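PDB 1Y52: avidin-related protein 4/5 from Gallus gallus, which binds biotin as a tetramer of identical subunits of the avidin family. Local coordinates for residues 12-17 with 114-119. The protein carries 1 engineered substitution. Residues are numbered along the deposited sequence; the frame is centred on the assembly and turned at random.
With NAG (2-acetamido-2-deoxy-beta-D-glucopyranose), chain D; BTN (biotin), chain E.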
ATOM      1  N   ASN A  12      10.309  17.130   4.780  1.00 26.02           N
ATOM      2  CA  ASN A  12      10.312  15.997   3.856  1.00 25.67           C
ATOM      3  C   ASN A  12      10.502  16.403   2.422  1.00 26.06           C
ATOM      4  O   ASN A  12      10.634  17.603   2.107  1.00 26.14           O
ATOM      5  CB  ASN A  12       9.090  15.047   4.092  1.00 24.73           C
ATOM      6  CG  ASN A  12       7.763  15.586   3.578  1.00 24.67           C
ATOM      7  OD1 ASN A  12       7.684  16.491   2.752  1.00 24.33           O
ATOM      8  ND2 ASN A  12       6.676  14.989   4.088  1.00 22.49           N
ATOM      9  N   ASN A  13      10.543  15.406   1.540  1.00 25.97           N
ATOM     10  CA  ASN A  13      10.808  15.604   0.118  1.00 26.80           C
ATOM     11  C   ASN A  13       9.748  16.404  -0.642  1.00 27.10           C
ATOM     12  O   ASN A  13      10.001  16.889  -1.749  1.00 27.42           O
ATOM     13  CB  ASN A  13      11.060  14.252  -0.538  1.00 26.99           C
ATOM     14  CG  ASN A  13       9.865  13.335  -0.429  1.00 26.85           C
ATOM     15  OD1 ASN A  13       9.574  12.836   0.646  1.00 24.56           O
ATOM     16  ND2 ASN A  13       9.158  13.142  -1.521  1.00 26.59           N
ATOM     17  N   LEU A  14       8.558  16.544  -0.059  1.00 26.88           N
ATOM     18  CA  LEU A  14       7.516  17.390  -0.625  1.00 27.38           C
ATOM     19  C   LEU A  14       7.551  18.833  -0.107  1.00 27.73           C
ATOM     20  O   LEU A  14       6.799  19.671  -0.608  1.00 29.11           O
ATOM     21  CB  LEU A  14       6.146  16.772  -0.326  1.00 27.13           C
ATOM     22  CG  LEU A  14       5.954  15.345  -0.862  1.00 26.63           C
ATOM     23  CD1 LEU A  14       4.596  14.817  -0.443  1.00 26.04           C
ATOM     24  CD2 LEU A  14       6.085  15.283  -2.384  1.00 28.15           C
ATOM     25  N   GLY A  15       8.383  19.101   0.890  1.00 28.60           N
ATOM     26  CA  GLY A  15       8.444  20.401   1.564  1.00 28.33           C
ATOM     27  C   GLY A  15       7.596  20.560   2.824  1.00 28.39           C
ATOM     28  O   GLY A  15       7.494  21.643   3.426  1.00 28.19           O
ATOM     29  N   SER A  16       6.952  19.481   3.260  1.00 26.22           N
ATOM     30  CA  SER A  16       6.203  19.514   4.492  1.00 25.80           C
ATOM     31  C   SER A  16       7.131  19.647   5.695  1.00 26.30           C
ATOM     32  O   SER A  16       8.267  19.192   5.662  1.00 26.84           O
ATOM     33  CB  SER A  16       5.351  18.252   4.643  1.00 25.24           C
ATOM     34  OG  SER A  16       4.474  18.162   3.548  1.00 23.95           O
ATOM     35  N   ILE A  17       6.614  20.270   6.743  1.00 27.52           N
ATOM     36  CA  ILE A  17       7.354  20.509   7.965  1.00 28.91           C
ATOM     37  C   ILE A  17       6.652  19.847   9.115  1.00 28.21           C
ATOM     38  O   ILE A  17       5.445  19.971   9.265  1.00 27.88           O
ATOM     39  CB  ILE A  17       7.442  22.057   8.248  1.00 29.65           C
ATOM     40  CG1 ILE A  17       8.233  22.751   7.132  1.00 33.54           C
ATOM     41  CG2 ILE A  17       8.057  22.295   9.599  1.00 32.94           C
ATOM     42  CD1 ILE A  17       7.920  24.226   6.994  1.00 36.76           C
ATOM     43  N   GLY A 114       1.688   6.199  -0.213  1.00 20.24           N
ATOM     44  CA  GLY A 114       2.883   6.862  -0.702  1.00 21.04           C
ATOM     45  C   GLY A 114       4.034   6.761   0.245  1.00 20.29           C
ATOM     46  O   GLY A 114       4.002   5.958   1.202  1.00 19.48           O
ATOM     47  N   TYR A 115       5.092   7.533  -0.040  1.00 20.98           N
ATOM     48  CA  TYR A 115       6.300   7.488   0.749  1.00 21.66           C
ATOM     49  C   TYR A 115       6.756   8.906   1.082  1.00 21.74           C
ATOM     50  O   TYR A 115       6.298   9.864   0.459  1.00 22.20           O
ATOM     51  CB  TYR A 115       7.396   6.733   0.005  1.00 22.64           C
ATOM     52  CG  TYR A 115       8.015   7.574  -1.082  1.00 26.90           C
ATOM     53  CD1 TYR A 115       9.104   8.407  -0.801  1.00 34.42           C
ATOM     54  CD2 TYR A 115       7.501   7.565  -2.362  1.00 35.68           C
ATOM     55  CE1 TYR A 115       9.655   9.251  -1.804  1.00 38.26           C
ATOM     56  CE2 TYR A 115       8.067   8.355  -3.389  1.00 38.16           C
ATOM     57  CZ  TYR A 115       9.142   9.202  -3.089  1.00 40.82           C
ATOM     58  OH  TYR A 115       9.704  10.000  -4.092  1.00 44.68           O
ATOM     59  N   ASN A 116       7.603   9.040   2.088  1.00 21.44           N
ATOM     60  CA  ASN A 116       8.318  10.327   2.326  1.00 21.59           C
ATOM     61  C   ASN A 116       9.618  10.059   3.026  1.00 23.18           C
ATOM     62  O   ASN A 116       9.674   9.226   3.945  1.00 22.83           O
ATOM     63  CB  ASN A 116       7.487  11.270   3.219  1.00 21.38           C
ATOM     64  CG  ASN A 116       6.398  12.039   2.487  1.00 22.41           C
ATOM     65  OD1 ASN A 116       5.219  12.017   2.923  1.00 23.70           O
ATOM     66  ND2 ASN A 116       6.770  12.801   1.435  1.00 23.12           N
ATOM     67  N   ASN A 117      10.668  10.795   2.658  1.00 23.04           N
ATOM     68  CA  ASN A 117      11.890  10.812   3.430  1.00 24.29           C
ATOM     69  C   ASN A 117      11.999  12.156   4.153  1.00 24.11           C
ATOM     70  O   ASN A 117      11.675  13.179   3.569  1.00 23.87           O
ATOM     71  CB  ASN A 117      13.168  10.486   2.615  1.00 26.00           C
ATOM     72  CG  ASN A 117      13.426  11.418   1.451  1.00 31.59           C
ATOM     73  OD1 ASN A 117      12.608  11.526   0.516  1.00 39.22           O
ATOM     74  ND2 ASN A 117      14.615  12.095   1.476  1.00 39.80           N
ATOM     75  N   PHE A 118      12.381  12.117   5.421  1.00 24.31           N
ATOM     76  CA  PHE A 118      12.513  13.341   6.231  1.00 24.93           C
ATOM     77  C   PHE A 118      13.970  13.498   6.655  1.00 27.31           C
ATOM     78  O   PHE A 118      14.644  12.533   6.953  1.00 26.15           O
ATOM     79  CB  PHE A 118      11.687  13.301   7.520  1.00 23.96           C
ATOM     80  CG  PHE A 118      10.182  13.244   7.326  1.00 23.62           C
ATOM     81  CD1 PHE A 118       9.391  14.349   7.634  1.00 23.80           C
ATOM     82  CD2 PHE A 118       9.549  12.058   6.955  1.00 22.83           C
ATOM     83  CE1 PHE A 118       8.010  14.326   7.468  1.00 22.91           C
ATOM     84  CE2 PHE A 118       8.147  12.019   6.819  1.00 22.84           C
ATOM     85  CZ  PHE A 118       7.381  13.151   7.115  1.00 24.04           C
ATOM     86  N   THR A 119      14.427  14.746   6.694  1.00 30.27           N
ATOM     87  CA  THR A 119      15.698  15.079   7.343  1.00 33.62           C
ATOM     88  C   THR A 119      15.463  16.216   8.322  1.00 36.13           C
ATOM     89  O   THR A 119      14.456  16.903   8.271  1.00 33.11           O
ATOM     90  CB  THR A 119      16.765  15.495   6.319  1.00 33.96           C
ATOM     91  OG1 THR A 119      16.231  16.485   5.451  1.00 36.32           O
ATOM     92  CG2 THR A 119      17.144  14.335   5.403  1.00 36.65           C
TER
HETATM   93  C1  NAG D 905      15.062  12.607   0.184  0.50 39.08           C
HETATM   94  C2  NAG D 905      15.812  13.894   0.533  0.50 40.68           C
HETATM   95  C3  NAG D 905      16.585  14.454  -0.666  0.50 41.58           C
HETATM   96  C4  NAG D 905      17.398  13.358  -1.354  0.50 41.86           C
HETATM   97  C5  NAG D 905      16.510  12.145  -1.636  0.50 41.93           C
HETATM   98  C6  NAG D 905      17.268  10.990  -2.277  0.50 41.82           C
HETATM   99  C7  NAG D 905      14.853  15.174   2.348  0.50 41.00           C
HETATM  100  C8  NAG D 905      14.011  16.315   2.810  0.50 40.17           C
HETATM  101  N2  NAG D 905      14.875  14.888   1.049  0.50 41.50           N
HETATM  102  O3  NAG D 905      17.447  15.478  -0.224  0.50 41.84           O
HETATM  103  O4  NAG D 905      17.938  13.848  -2.562  0.50 42.38           O
HETATM  104  O5  NAG D 905      15.966  11.698  -0.414  0.50 39.76           O
HETATM  105  O6  NAG D 905      18.257  10.533  -1.381  0.50 42.83           O
HETATM  106  O7  NAG D 905      15.500  14.533   3.162  0.50 43.28           O
HETATM  107  C11 BTN E 801      -5.759  16.455   2.800  1.00 30.48           C
HETATM  108  O11 BTN E 801      -5.307  16.560   1.480  1.00 30.82           O
HETATM  109  O12 BTN E 801      -7.053  16.466   3.050  1.00 38.35           O
HETATM  110  C10 BTN E 801      -4.858  16.291   3.985  1.00 26.89           C
HETATM  111  C9  BTN E 801      -3.397  16.518   3.678  1.00 24.79           C
HETATM  112  C8  BTN E 801      -2.704  15.269   3.124  1.00 23.44           C
HETATM  113  C7  BTN E 801      -1.212  15.533   2.903  1.00 22.40           C
HETATM  114  C2  BTN E 801      -0.449  14.249   2.535  1.00 21.67           C
HETATM  115  S1  BTN E 801      -0.201  13.165   3.831  1.00 21.66           S
HETATM  116  C6  BTN E 801       0.944  12.210   2.798  1.00 22.33           C
HETATM  117  C5  BTN E 801       1.739  13.235   1.984  1.00 20.67           C
HETATM  118  N1  BTN E 801       2.957  13.591   2.688  1.00 20.45           N
HETATM  119  C3  BTN E 801       2.849  14.914   3.010  1.00 20.77           C
HETATM  120  O3  BTN E 801       3.829  15.612   3.657  1.00 22.69           O
HETATM  121  N2  BTN E 801       1.711  15.480   2.614  1.00 21.15           N
HETATM  122  C4  BTN E 801       0.906  14.501   1.901  1.00 21.03           C
HETATM  123  O   HOH W   1       6.555  11.720  -1.475  1.00 31.60           O
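Asn-12 packs against both Phe-118 and Asn-116 at the tight, biotin-facing part of this contact. Its CB sits over one face of the Phe-118 ring, 3.6 Å from the centroid, a CH-pi contact. Its amide stacks on that of Asn-116, with the planes 15° apart. Asn-12 ND2 donates to biotin O3 at 2.9 Å, and Asn-116 OD1 accepts from biotin N1 at 2.8 Å. Ser-16 OG also donates to O3. Asn-12 OD1 is taken up by Leu-14 N and Ser-16 N, which come from opposite faces of its amide plane; the first bond makes an Asx turn. Both ends of the Asn-12 amide are engaged, so an alanine here would probably leave biotin O3 short of one donor and the turn less firmly held. In the eight-stranded avidin barrel, the type I turn from Asn-12 to Gly-15 joins strands 8-12 and 17-20, and strand 111-120 closes the barrel against strand 8-12. Asn-13 pins this turn to that last strand. Its CG lies between the backbone N and the carbonyl carbon (chi1 61°), which brings OD1 to the strand. There OD1 accepts an almost straight bond from Asn-116 ND2 at 2.9 Å and another from Asn-117 N at 3.1 Å. Second-shell Asn-13 thus fixes the rotation of the Asn-116 amide. By contrast, Asn-13 and Tyr-115 are partly exposed, and a water links Asn-13 ND2 to Tyr-115 O. The Tyr-115 ring stacks on Tyr-115 of the second subunit. Asn-117 ND2 carries an N-linked sugar.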